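Local coordinates for protein type II secretion ATPase XpsE (Xanthomonas campestris, PDB 2D28) that is an ATPase of the type II secretion system, represented here by its N-terminal domain, which includes an MshEN-type module, at residues Val49-His54 with Gly135-Ile140; Arg9-Leu14 with Met37-Leu42; Gly104-Trp109 with Leu128-His133; His95-Gly100 with Asp142-Trp147. The protein carries 1 engineered substitution. All coordinates share one frame; numbering follows the deposited sequence.

Overall arrangement
From the N terminus, contact 2 closes the first loop, bringing helix 39-45 back against helix 6-16 in the helical part of the chain. It is complete before contact 1 opens at the start of helix 51-62. Contact 1 spans a much longer loop, ending at the beginning of helix 137-147. Contact 4 opens inside that loop, at strand 96-102, and ends further along the same helix, so contacts 1 and 4 cross. Contact 3, which pairs strands 105-110 and 130-134, is nested within both. Contact 3 thus joins two of the three strands and contact 4 lays helix 137-147 on the third, while contact 1 ties the sheet-bearing part to the N-terminal helices, touching contact 2 through Leu14.

Contact 1 of 4, residues Val49-His54 with Gly135-Ile140; sequences VSERDH and GLRSEI
Glu51 and Ser138 anchor a polar surface contact between the N-terminal ends of two helices, 51-62 and 137-147. The Glu51 carboxylate takes two bonds from one residue, both from the syn side: Ser138 N, tilted 34° out of the carboxylate plane, gives its hydrogen to OE1 at 2.9 Å, and Ser138 OG, closer to that plane, gives its own to OE2 at 2.6 Å. Glutamate suits the place because its chain, extended beyond CG (chi2 -166°), spans the gap, and its negative charge probably gains from facing the positive end of helix 137-147. Leu136, the N-cap residue there, has no side-chain acceptor to offer. Helix 51-62 starts more classically: Ser50 is its N-cap, and Asp53 N donates to Ser50 OG at 3.0 Å. The contact joins the N-terminal helices to the part of the MshEN-related fold that carries the three-stranded sheet. Between the backbones, one water donates to Glu51 O and accepts from Arg137 N. Leu136 packs its CD2 3.8 Å from Arg52 NH1, lying over a face of the guanidinium. On the other flank, Arg137 bends at chi3 (-52°) and sets NH1 3.2 Å from His54 CD2, at the imidazole edge; Asp112 OD1 is hydrogen-bonded to His54 NE2 and salt-bridged to Arg137 NH1.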
loop_
_atom_site.group_PDB
_atom_site.type_symbol
_atom_site.label_atom_id
_atom_site.label_comp_id
_atom_site.label_asym_id
_atom_site.label_seq_id
_atom_site.Cartn_x
_atom_site.Cartn_y
_atom_site.Cartn_z
ATOM N N VAL A 49 -0.114 -1.219 15.044
ATOM C CA VAL A 49 0.117 -0.006 14.228
ATOM C C VAL A 49 -1.194 0.240 13.529
ATOM O O VAL A 49 -1.740 -0.640 12.885
ATOM C CB VAL A 49 1.270 -0.208 13.196
ATOM C CG1 VAL A 49 1.386 0.926 12.186
ATOM C CG2 VAL A 49 2.532 -0.367 13.949
ATOM N N SER A 50 -1.748 1.427 13.677
ATOM C CA SER A 50 -2.978 1.769 12.947
ATOM C C SER A 50 -2.769 1.860 11.432
ATOM O O SER A 50 -1.652 2.148 10.961
ATOM C CB SER A 50 -3.575 3.101 13.448
ATOM O OG SER A 50 -2.833 4.238 12.979
ATOM N N GLU A 51 -3.851 1.616 10.679
ATOM C CA GLU A 51 -3.793 1.799 9.235
ATOM C C GLU A 51 -3.366 3.175 8.845
ATOM O O GLU A 51 -2.558 3.348 7.929
ATOM C CB GLU A 51 -5.154 1.517 8.605
ATOM C CG GLU A 51 -5.489 0.043 8.595
ATOM C CD GLU A 51 -6.692 -0.279 7.670
ATOM O OE1 GLU A 51 -7.218 0.652 6.990
ATOM O OE2 GLU A 51 -7.087 -1.485 7.617
ATOM N N ARG A 52 -3.860 4.197 9.559
ATOM C CA ARG A 52 -3.435 5.541 9.293
ATOM C C ARG A 52 -1.929 5.786 9.464
ATOM O O ARG A 52 -1.289 6.388 8.589
ATOM C CB ARG A 52 -4.245 6.561 10.097
ATOM C CG ARG A 52 -3.818 7.984 9.785
ATOM C CD ARG A 52 -4.811 9.076 10.265
ATOM N NE ARG A 52 -6.018 8.912 9.499
ATOM C CZ ARG A 52 -6.183 9.375 8.254
ATOM N NH1 ARG A 52 -7.298 9.119 7.638
ATOM N NH2 ARG A 52 -5.257 10.054 7.624
ATOM N N ASP A 53 -1.356 5.300 10.559
ATOM C CA ASP A 53 0.048 5.500 10.848
ATOM C C ASP A 53 0.915 4.639 9.922
ATOM O O ASP A 53 2.014 5.061 9.583
ATOM C CB ASP A 53 0.393 5.102 12.263
ATOM C CG ASP A 53 -0.035 6.161 13.318
ATOM O OD1 ASP A 53 -0.176 7.331 12.980
ATOM O OD2 ASP A 53 -0.256 5.830 14.493
ATOM N N HIS A 54 0.414 3.468 9.538
ATOM C CA HIS A 54 1.069 2.668 8.497
ATOM C C HIS A 54 1.192 3.477 7.200
ATOM O O HIS A 54 2.330 3.726 6.691
ATOM C CB HIS A 54 0.381 1.322 8.274
ATOM C CG HIS A 54 0.989 0.551 7.134
ATOM N ND1 HIS A 54 2.096 1.003 6.460
ATOM C CD2 HIS A 54 0.672 -0.614 6.551
ATOM C CE1 HIS A 54 2.416 0.149 5.502
ATOM N NE2 HIS A 54 1.541 -0.818 5.505
ATOM N N GLY A 135 -2.584 4.814 0.201
ATOM C CA GLY A 135 -3.920 4.859 0.798
ATOM C C GLY A 135 -4.033 3.891 1.966
ATOM O O GLY A 135 -3.268 2.923 2.132
ATOM N N LEU A 136 -4.949 4.226 2.865
ATOM C CA LEU A 136 -5.231 3.424 4.018
ATOM C C LEU A 136 -5.875 2.092 3.447
ATOM O O LEU A 136 -6.660 2.078 2.455
ATOM C CB LEU A 136 -6.190 4.130 5.008
ATOM C CG LEU A 136 -5.591 5.061 6.088
ATOM C CD1 LEU A 136 -5.016 6.330 5.464
ATOM C CD2 LEU A 136 -6.755 5.407 7.060
ATOM N N ARG A 137 -5.371 1.015 3.996
ATOM C CA ARG A 137 -5.682 -0.319 3.557
ATOM C C ARG A 137 -7.191 -0.520 3.362
ATOM O O ARG A 137 -7.634 -1.038 2.332
ATOM C CB ARG A 137 -5.134 -1.331 4.555
ATOM C CG ARG A 137 -5.158 -2.834 4.033
ATOM C CD ARG A 137 -4.549 -3.845 5.038
ATOM N NE ARG A 137 -3.237 -3.323 5.401
ATOM C CZ ARG A 137 -2.158 -3.427 4.647
ATOM N NH1 ARG A 137 -1.099 -2.763 5.012
ATOM N NH2 ARG A 137 -2.136 -4.218 3.562
ATOM N N SER A 138 -7.983 -0.160 4.362
ATOM C CA SER A 138 -9.402 -0.486 4.311
ATOM C C SER A 138 -10.098 0.406 3.344
ATOM O O SER A 138 -11.186 0.058 2.810
ATOM C CB SER A 138 -10.018 -0.295 5.714
ATOM O OG SER A 138 -9.445 -1.323 6.522
ATOM N N GLU A 139 -9.571 1.623 3.149
ATOM C CA GLU A 139 -10.148 2.524 2.158
ATOM C C GLU A 139 -9.976 1.994 0.735
ATOM O O GLU A 139 -10.866 2.136 -0.107
ATOM C CB GLU A 139 -9.554 3.932 2.274
ATOM C CG GLU A 139 -9.942 4.577 3.596
ATOM C CD GLU A 139 -9.375 5.983 3.786
ATOM O OE1 GLU A 139 -8.951 6.601 2.823
ATOM O OE2 GLU A 139 -9.409 6.416 4.937
ATOM N N ILE A 140 -8.797 1.462 0.452
ATOM C CA ILE A 140 -8.520 0.774 -0.815
ATOM C C ILE A 140 -9.449 -0.440 -0.961
ATOM O O ILE A 140 -10.059 -0.636 -2.027
ATOM C CB ILE A 140 -7.037 0.342 -0.883
ATOM C CG1 ILE A 140 -6.152 1.570 -0.915
ATOM C CG2 ILE A 140 -6.788 -0.548 -2.102
ATOM C CD1 ILE A 140 -4.694 1.302 -0.881
HETATM O O HOH W 1 -2.865 1.379 5.807
#

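Contact 2 of 4, residues Arg9-Leu14 with Met37-Leu42; sequences RIVEAL and MGLLAL
Leu40 pushes both of its methyl groups into the side of helix 6-16. Its CD1 lies 3.9 Å from Ile10 CG2, the two side chains crossing at about a right angle. Its CD2 is shared by two partners, Val11 CG2 at 3.9 Å and Leu14 CD1 at 3.8 Å. Val11 and Leu40 run past each other in opposite directions, methyl against methyl. Val11 CG2 stands anti to its carbonyl carbon, and from there it also reaches Leu39 CD2, 4.1 Å away. Branched aliphatic residues suit this buried interface, since their methyls pack without needing polar partners. Further out, Gly38 holds the N-cap position of helix 39-45, and its O accepts from Leu42 N at 2.9 Å, setting the first turn that carries Leu39 and Leu40. Tyr114 touches both Ile10 and Leu40, while Val61 and Thr57 of helix 51-62 back Ile10 and Leu14. Glu7 also touches Leu40, and Glu7, Ile10, Val11 and Leu14, spaced i, i+3, i+4, i+7, frame the end of its side chain. This fits a single knob-into-hole contact between two helices, with Leu40 as the knob, in the helical N-terminal part of this ATPase.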
loop_
_atom_site.group_PDB
_atom_site.type_symbol
_atom_site.label_atom_id
_atom_site.label_comp_id
_atom_site.label_asym_id
_atom_site.label_seq_id
_atom_site.Cartn_x
_atom_site.Cartn_y
_atom_site.Cartn_z
ATOM N N ARG A 9 13.216 1.089 7.316
ATOM C CA ARG A 9 13.235 2.526 7.529
ATOM C C ARG A 9 11.861 2.914 8.030
ATOM O O ARG A 9 11.702 3.863 8.787
ATOM C CB ARG A 9 13.557 3.245 6.203
ATOM C CG ARG A 9 15.018 3.086 5.742
ATOM C CD ARG A 9 15.522 4.467 5.103
ATOM N NE ARG A 9 15.073 4.320 3.812
ATOM C CZ ARG A 9 14.514 5.109 2.923
ATOM N NH1 ARG A 9 14.399 6.433 2.881
ATOM N NH2 ARG A 9 14.106 4.401 1.902
ATOM N N ILE A 10 10.831 2.227 7.547
ATOM C CA ILE A 10 9.448 2.501 7.971
ATOM C C ILE A 10 9.251 2.081 9.470
ATOM O O ILE A 10 8.680 2.830 10.250
ATOM C CB ILE A 10 8.401 1.825 7.039
ATOM C CG1 ILE A 10 8.398 2.533 5.701
ATOM C CG2 ILE A 10 7.029 1.918 7.628
ATOM C CD1 ILE A 10 7.767 1.819 4.531
ATOM N N VAL A 11 9.674 0.896 9.819
ATOM C CA VAL A 11 9.672 0.490 11.208
ATOM C C VAL A 11 10.430 1.475 12.098
ATOM O O VAL A 11 9.946 1.862 13.146
ATOM C CB VAL A 11 10.262 -0.926 11.384
ATOM C CG1 VAL A 11 10.407 -1.273 12.877
ATOM C CG2 VAL A 11 9.360 -1.931 10.756
ATOM N N GLU A 12 11.628 1.916 11.678
ATOM C CA GLU A 12 12.378 2.865 12.461
ATOM C C GLU A 12 11.624 4.202 12.629
ATOM O O GLU A 12 11.616 4.806 13.684
ATOM C CB GLU A 12 13.736 3.121 11.784
ATOM C CG GLU A 12 14.339 4.441 12.244
ATOM C CD GLU A 12 15.538 4.882 11.412
ATOM O OE1 GLU A 12 15.347 5.470 10.296
ATOM O OE2 GLU A 12 16.673 4.624 11.878
ATOM N N ALA A 13 10.982 4.676 11.564
ATOM C CA ALA A 13 10.213 5.870 11.624
ATOM C C ALA A 13 8.923 5.718 12.487
ATOM O O ALA A 13 8.526 6.658 13.163
ATOM C CB ALA A 13 9.847 6.368 10.225
ATOM N N LEU A 14 8.266 4.563 12.438
ATOM C CA LEU A 14 7.174 4.272 13.363
ATOM C C LEU A 14 7.579 4.447 14.855
ATOM O O LEU A 14 6.863 5.120 15.633
ATOM C CB LEU A 14 6.645 2.860 13.157
ATOM C CG LEU A 14 5.739 2.745 11.917
ATOM C CD1 LEU A 14 5.551 1.307 11.621
ATOM C CD2 LEU A 14 4.376 3.490 12.076
HETATM N N MSE A 37 3.432 -13.582 6.409
HETATM C CA MSE A 37 3.352 -12.300 7.076
HETATM C C MSE A 37 4.655 -11.541 7.249
HETATM O O MSE A 37 5.518 -11.892 8.070
HETATM C CB MSE A 37 2.663 -12.468 8.421
HETATM C CG MSE A 37 1.942 -11.238 8.850
HETATM SE SE MSE A 37 0.235 -11.676 9.541
HETATM C CE MSE A 37 -0.917 -10.911 8.076
ATOM N N GLY A 38 4.759 -10.476 6.469
ATOM C CA GLY A 38 5.800 -9.481 6.669
ATOM C C GLY A 38 5.711 -8.857 8.059
ATOM O O GLY A 38 4.712 -8.994 8.749
ATOM N N LEU A 39 6.750 -8.145 8.454
ATOM C CA LEU A 39 6.776 -7.540 9.786
ATOM C C LEU A 39 5.672 -6.495 9.888
ATOM O O LEU A 39 4.887 -6.505 10.859
ATOM C CB LEU A 39 8.166 -6.950 10.130
ATOM C CG LEU A 39 8.288 -6.202 11.459
ATOM C CD1 LEU A 39 7.718 -7.061 12.625
ATOM C CD2 LEU A 39 9.726 -5.865 11.688
ATOM N N LEU A 40 5.569 -5.599 8.905
ATOM C CA LEU A 40 4.599 -4.522 9.031
ATOM C C LEU A 40 3.138 -5.051 8.969
ATOM O O LEU A 40 2.255 -4.594 9.668
ATOM C CB LEU A 40 4.794 -3.487 7.925
ATOM C CG LEU A 40 6.041 -2.610 8.129
ATOM C CD1 LEU A 40 6.355 -1.862 6.847
ATOM C CD2 LEU A 40 5.794 -1.615 9.280
ATOM N N ALA A 41 2.928 -6.005 8.086
ATOM C CA ALA A 41 1.705 -6.883 8.076
ATOM C C ALA A 41 1.374 -7.463 9.431
ATOM O O ALA A 41 0.251 -7.352 9.856
ATOM C CB ALA A 41 1.917 -8.047 7.037
ATOM N N LEU A 42 2.348 -8.019 10.136
ATOM C CA LEU A 42 2.087 -8.680 11.404
ATOM C C LEU A 42 1.693 -7.644 12.460
ATOM O O LEU A 42 0.721 -7.854 13.193
ATOM C CB LEU A 42 3.288 -9.453 11.867
ATOM C CG LEU A 42 3.154 -10.231 13.169
ATOM C CD1 LEU A 42 2.074 -11.303 13.006
ATOM C CD2 LEU A 42 4.483 -10.829 13.536
#

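Contact 3 of 4, residues Gly104-Trp109 with Leu128-His133; sequences GRLDLW and LPLLLH
Gly104 precedes the strand with a positive phi (76°), a backbone shape readily taken by glycine, and rests its O 3.1 Å from Pro129 CG. Arg105 then sends its chain, bent at chi3, across to the neighbouring strand. Its NH2 donates to Leu130 O at 2.8 Å and its NE adds a weak bond to the same oxygen, while Leu131 CD1 sits over the centre of the guanidinium face. Arginine suits this exposed start of the strand, being long enough to reach Leu130 O. Leu106 begins the regular pairing: its N donates to Pro129 O at 2.8 Å, its O accepts from Leu131 N, and its CD2 lies 4.0 Å from Leu130 CD2. Asp107 lies beside Leu131, but its charge is directed to Arg102, a salt-bridge partner. At Leu108 the pattern repeats, N bonding to Leu131 O at 2.9 Å, O accepting from His133 N, and CD2 lying 3.9 Å from Leu132 CD2. Trp109 ends the walk with CD1, at the edge of the indole, 3.3 Å from His133 O. Helix 116-126 joins the strands and packs on Leu108, Leu130 and Leu132, giving a parallel beta-alpha-beta crossover unit.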
loop_
_atom_site.group_PDB
_atom_site.type_symbol
_atom_site.label_atom_id
_atom_site.label_comp_id
_atom_site.label_asym_id
_atom_site.label_seq_id
_atom_site.Cartn_x
_atom_site.Cartn_y
_atom_site.Cartn_z
ATOM N N GLY A 104 0.191 9.310 -19.559
ATOM C CA GLY A 104 0.846 8.080 -19.860
ATOM C C GLY A 104 1.263 7.218 -18.676
ATOM O O GLY A 104 1.995 6.214 -18.842
ATOM N N ARG A 105 0.794 7.583 -17.494
ATOM C CA ARG A 105 0.965 6.762 -16.305
ATOM C C ARG A 105 -0.338 6.295 -15.650
ATOM O O ARG A 105 -1.341 7.004 -15.552
ATOM C CB ARG A 105 1.813 7.498 -15.283
ATOM C CG ARG A 105 3.116 8.040 -15.861
ATOM C CD ARG A 105 4.022 8.754 -14.836
ATOM N NE ARG A 105 4.673 7.869 -13.889
ATOM C CZ ARG A 105 5.733 8.212 -13.146
ATOM N NH1 ARG A 105 6.202 9.412 -13.234
ATOM N NH2 ARG A 105 6.331 7.337 -12.340
ATOM N N LEU A 106 -0.283 5.095 -15.130
ATOM C CA LEU A 106 -1.360 4.511 -14.354
ATOM C C LEU A 106 -1.266 4.921 -12.901
ATOM O O LEU A 106 -0.281 4.585 -12.212
ATOM C CB LEU A 106 -1.303 2.967 -14.505
ATOM C CG LEU A 106 -2.494 2.244 -13.894
ATOM C CD1 LEU A 106 -3.758 2.456 -14.825
ATOM C CD2 LEU A 106 -2.123 0.780 -13.769
ATOM N N ASP A 107 -2.306 5.614 -12.406
ATOM C CA ASP A 107 -2.405 5.954 -11.032
ATOM C C ASP A 107 -2.804 4.706 -10.235
ATOM O O ASP A 107 -3.867 4.108 -10.496
ATOM C CB ASP A 107 -3.355 7.080 -10.751
ATOM C CG ASP A 107 -2.934 8.380 -11.357
ATOM O OD1 ASP A 107 -1.803 8.861 -11.102
ATOM O OD2 ASP A 107 -3.669 9.002 -12.140
ATOM N N LEU A 108 -1.953 4.302 -9.296
ATOM C CA LEU A 108 -2.221 3.126 -8.481
ATOM C C LEU A 108 -2.229 3.497 -7.032
ATOM O O LEU A 108 -1.208 3.914 -6.462
ATOM C CB LEU A 108 -1.159 2.061 -8.759
ATOM C CG LEU A 108 -1.386 0.699 -8.117
ATOM C CD1 LEU A 108 -2.447 0.012 -8.941
ATOM C CD2 LEU A 108 -0.127 -0.194 -8.008
ATOM N N TRP A 109 -3.368 3.274 -6.411
ATOM C CA TRP A 109 -3.540 3.432 -4.998
ATOM C C TRP A 109 -3.028 2.163 -4.300
ATOM O O TRP A 109 -3.517 1.038 -4.596
ATOM C CB TRP A 109 -5.028 3.627 -4.752
ATOM C CG TRP A 109 -5.431 4.404 -3.586
ATOM C CD1 TRP A 109 -4.615 5.199 -2.777
ATOM C CD2 TRP A 109 -6.745 4.503 -3.017
ATOM N NE1 TRP A 109 -5.362 5.766 -1.790
ATOM C CE2 TRP A 109 -6.663 5.354 -1.911
ATOM C CE3 TRP A 109 -7.968 3.879 -3.278
ATOM C CZ2 TRP A 109 -7.763 5.640 -1.100
ATOM C CZ3 TRP A 109 -9.061 4.198 -2.484
ATOM C CH2 TRP A 109 -8.937 5.044 -1.395
ATOM N N LEU A 128 2.341 -0.887 -17.993
ATOM C CA LEU A 128 2.180 0.581 -17.888
ATOM C C LEU A 128 3.109 1.163 -16.862
ATOM O O LEU A 128 3.399 0.530 -15.830
ATOM C CB LEU A 128 0.745 0.980 -17.503
ATOM C CG LEU A 128 -0.272 0.684 -18.622
ATOM C CD1 LEU A 128 -1.683 0.862 -18.151
ATOM C CD2 LEU A 128 -0.061 1.544 -19.918
ATOM N N PRO A 129 3.595 2.373 -17.112
ATOM C CA PRO A 129 4.338 3.072 -16.062
ATOM C C PRO A 129 3.353 3.500 -14.965
ATOM O O PRO A 129 2.213 3.825 -15.258
ATOM C CB PRO A 129 5.032 4.212 -16.775
ATOM C CG PRO A 129 4.422 4.363 -18.124
ATOM C CD PRO A 129 3.574 3.104 -18.396
ATOM N N LEU A 130 3.746 3.333 -13.706
ATOM C CA LEU A 130 2.893 3.589 -12.557
ATOM C C LEU A 130 3.217 4.916 -11.915
ATOM O O LEU A 130 4.398 5.328 -11.899
ATOM C CB LEU A 130 3.127 2.504 -11.481
ATOM C CG LEU A 130 3.027 1.025 -12.002
ATOM C CD1 LEU A 130 3.155 0.039 -10.870
ATOM C CD2 LEU A 130 1.704 0.740 -12.687
ATOM N N LEU A 131 2.189 5.514 -11.314
ATOM C CA LEU A 131 2.353 6.577 -10.333
ATOM C C LEU A 131 1.685 6.069 -9.061
ATOM O O LEU A 131 0.511 5.792 -9.046
ATOM C CB LEU A 131 1.705 7.883 -10.812
ATOM C CG LEU A 131 2.096 9.216 -10.167
ATOM C CD1 LEU A 131 3.563 9.567 -10.401
ATOM C CD2 LEU A 131 1.211 10.300 -10.722
ATOM N N LEU A 132 2.480 5.898 -8.006
ATOM C CA LEU A 132 2.024 5.328 -6.776
ATOM C C LEU A 132 1.440 6.368 -5.832
ATOM O O LEU A 132 2.000 7.417 -5.642
ATOM C CB LEU A 132 3.149 4.594 -6.061
ATOM C CG LEU A 132 3.722 3.385 -6.849
ATOM C CD1 LEU A 132 4.898 2.793 -6.059
ATOM C CD2 LEU A 132 2.581 2.414 -7.140
ATOM N N HIS A 133 0.284 6.044 -5.244
ATOM C CA HIS A 133 -0.352 6.884 -4.241
ATOM C C HIS A 133 -0.713 6.037 -3.042
ATOM O O HIS A 133 -1.351 4.962 -3.198
ATOM C CB HIS A 133 -1.642 7.448 -4.819
ATOM C CG HIS A 133 -1.469 8.229 -6.088
ATOM N ND1 HIS A 133 -1.826 7.744 -7.318
ATOM C CD2 HIS A 133 -1.108 9.509 -6.297
ATOM C CE1 HIS A 133 -1.574 8.664 -8.245
ATOM N NE2 HIS A 133 -1.089 9.728 -7.647
#

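Contact 4 of 4, residues His95-Gly100 with Asp142-Trp147; sequences HLCPVG and DLIERW
Cys97 points from strand 96-102 toward helix 137-147, where Leu143, Ile144 and Trp147 receive it. Starting at CB, the side chain meets Ile144 CG1 at 3.9 Å. Ile140, one turn earlier on the helix, adds its CG2 to the surroundings of the same carbon. The sulfur follows, set anti to the backbone N (chi1 -167°). SG keeps Ile144 CG1 at 3.9 Å and adds Leu143 CD2 at 4.0 Å. Beyond them lies the indole: SG is 5.4 Å from the centroid of the six-membered ring of Trp147, 53° off the normal, an oblique sulfur-aromatic contact. A small, polarisable cysteine suits this place, since it lets the helix come close while still touching three larger side chains. The strand and helix axes approach to 8.7 Å at an angle of 57°. Helix 137-147 covers one face of the three-stranded sheet in this alpha/beta module, whereas Leu96 and Pro98 turn to helix 88-94. Along the strand from Cys97, Val99 CG1 presses on Leu143 CD2 at 3.8 Å, the two side chains crossing at about a right angle. Leu143 is placed to do more, for its CD1 lies over one face of the Trp147 ring, offset toward the rim. That ring meets the strand by its edge, with CZ3 3.5 Å from Pro98 O, while its NE1 donates to Gly73 O, which helps fix the rotation of the indole. Towards the start of the strand, Ile144 reaches out to bring CD1 within 3.6 Å of Leu96 O.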
loop_
_atom_site.group_PDB
_atom_site.type_symbol
_atom_site.label_atom_id
_atom_site.label_comp_id
_atom_site.label_asym_id
_atom_site.label_seq_id
_atom_site.Cartn_x
_atom_site.Cartn_y
_atom_site.Cartn_z
ATOM N N HIS A 95 -4.040 -5.507 -1.948
ATOM C CA HIS A 95 -4.665 -4.265 -1.440
ATOM C C HIS A 95 -4.147 -3.092 -2.224
ATOM O O HIS A 95 -3.463 -2.197 -1.693
ATOM C CB HIS A 95 -4.383 -4.038 0.053
ATOM C CG HIS A 95 -4.758 -5.197 0.922
ATOM N ND1 HIS A 95 -6.045 -5.410 1.377
ATOM C CD2 HIS A 95 -4.045 -6.299 1.266
ATOM C CE1 HIS A 95 -6.076 -6.563 2.050
ATOM N NE2 HIS A 95 -4.872 -7.110 2.001
ATOM N N LEU A 96 -4.377 -3.100 -3.532
ATOM C CA LEU A 96 -3.979 -1.955 -4.343
ATOM C C LEU A 96 -5.028 -1.910 -5.486
ATOM O O LEU A 96 -5.765 -2.882 -5.705
ATOM C CB LEU A 96 -2.600 -2.180 -4.906
ATOM C CG LEU A 96 -2.218 -3.513 -5.518
ATOM C CD1 LEU A 96 -2.698 -3.620 -6.948
ATOM C CD2 LEU A 96 -0.693 -3.692 -5.545
ATOM N N CYS A 97 -5.133 -0.790 -6.146
ATOM C CA CYS A 97 -6.253 -0.504 -7.050
ATOM C C CYS A 97 -5.919 0.568 -8.093
ATOM O O CYS A 97 -5.532 1.657 -7.727
ATOM C CB CYS A 97 -7.465 -0.037 -6.233
ATOM S SG CYS A 97 -8.986 -0.059 -7.294
ATOM N N PRO A 98 -6.013 0.278 -9.386
ATOM C CA PRO A 98 -5.835 1.314 -10.369
ATOM C C PRO A 98 -6.978 2.342 -10.229
ATOM O O PRO A 98 -8.179 1.945 -10.148
ATOM C CB PRO A 98 -5.925 0.556 -11.683
ATOM C CG PRO A 98 -5.606 -0.819 -11.307
ATOM C CD PRO A 98 -6.311 -1.026 -10.012
ATOM N N VAL A 99 -6.631 3.620 -10.218
ATOM C CA VAL A 99 -7.640 4.693 -10.024
ATOM C C VAL A 99 -7.722 5.731 -11.133
ATOM O O VAL A 99 -8.605 6.624 -11.085
ATOM C CB VAL A 99 -7.539 5.387 -8.660
ATOM C CG1 VAL A 99 -7.829 4.397 -7.588
ATOM C CG2 VAL A 99 -6.151 6.025 -8.403
ATOM N N GLY A 100 -6.841 5.633 -12.115
ATOM C CA GLY A 100 -6.845 6.572 -13.213
ATOM C C GLY A 100 -5.618 6.382 -14.064
ATOM O O GLY A 100 -4.708 5.742 -13.660
ATOM N N ASP A 142 -12.345 -1.000 0.324
ATOM C CA ASP A 142 -13.702 -0.501 0.160
ATOM C C ASP A 142 -13.927 -0.052 -1.267
ATOM O O ASP A 142 -14.913 -0.414 -1.908
ATOM C CB ASP A 142 -13.937 0.681 1.110
ATOM C CG ASP A 142 -14.206 0.264 2.541
ATOM O OD1 ASP A 142 -14.289 -0.923 2.891
ATOM O OD2 ASP A 142 -14.297 1.102 3.415
ATOM N N LEU A 143 -12.978 0.692 -1.833
ATOM C CA LEU A 143 -13.087 1.156 -3.207
ATOM C C LEU A 143 -13.078 -0.032 -4.170
ATOM O O LEU A 143 -13.859 -0.055 -5.173
ATOM C CB LEU A 143 -11.934 2.089 -3.615
ATOM C CG LEU A 143 -12.054 2.623 -5.039
ATOM C CD1 LEU A 143 -13.032 3.746 -5.027
ATOM C CD2 LEU A 143 -10.733 3.069 -5.548
ATOM N N ILE A 144 -12.192 -1.011 -3.933
ATOM C CA ILE A 144 -12.129 -2.170 -4.837
ATOM C C ILE A 144 -13.545 -2.782 -4.911
ATOM O O ILE A 144 -14.012 -3.014 -6.020
ATOM C CB ILE A 144 -11.140 -3.223 -4.399
ATOM C CG1 ILE A 144 -9.682 -2.706 -4.550
ATOM C CG2 ILE A 144 -11.349 -4.558 -5.229
ATOM C CD1 ILE A 144 -8.667 -3.450 -3.692
ATOM N N GLU A 145 -14.192 -2.997 -3.778
ATOM C CA GLU A 145 -15.503 -3.646 -3.734
ATOM C C GLU A 145 -16.621 -2.793 -4.342
ATOM O O GLU A 145 -17.523 -3.323 -5.036
ATOM C CB GLU A 145 -15.915 -3.986 -2.304
ATOM C CG GLU A 145 -17.170 -4.873 -2.184
ATOM C CD GLU A 145 -17.077 -6.081 -3.107
ATOM O OE1 GLU A 145 -16.156 -6.904 -2.910
ATOM O OE2 GLU A 145 -17.879 -6.182 -4.078
ATOM N N ARG A 146 -16.601 -1.505 -4.028
ATOM C CA ARG A 146 -17.551 -0.555 -4.544
ATOM C C ARG A 146 -17.459 -0.457 -6.043
ATOM O O ARG A 146 -18.464 -0.493 -6.766
ATOM C CB ARG A 146 -17.282 0.798 -3.884
ATOM C CG ARG A 146 -18.030 1.935 -4.460
ATOM C CD ARG A 146 -18.093 3.065 -3.473
ATOM N NE ARG A 146 -17.216 4.141 -3.857
ATOM C CZ ARG A 146 -16.137 4.577 -3.214
ATOM N NH1 ARG A 146 -15.685 4.006 -2.075
ATOM N NH2 ARG A 146 -15.507 5.640 -3.736
ATOM N N TRP A 147 -16.240 -0.382 -6.540
ATOM C CA TRP A 147 -16.052 -0.254 -7.945
ATOM C C TRP A 147 -16.258 -1.604 -8.658
ATOM O O TRP A 147 -16.641 -1.589 -9.845
ATOM C CB TRP A 147 -14.677 0.305 -8.266
ATOM C CG TRP A 147 -14.578 1.762 -8.174
ATOM C CD1 TRP A 147 -15.527 2.651 -7.681
ATOM C CD2 TRP A 147 -13.488 2.548 -8.621
ATOM N NE1 TRP A 147 -15.069 3.934 -7.817
ATOM C CE2 TRP A 147 -13.816 3.899 -8.390
ATOM C CE3 TRP A 147 -12.248 2.250 -9.217
ATOM C CZ2 TRP A 147 -12.944 4.937 -8.713
ATOM C CZ3 TRP A 147 -11.406 3.259 -9.552
ATOM C CH2 TRP A 147 -11.745 4.602 -9.301
#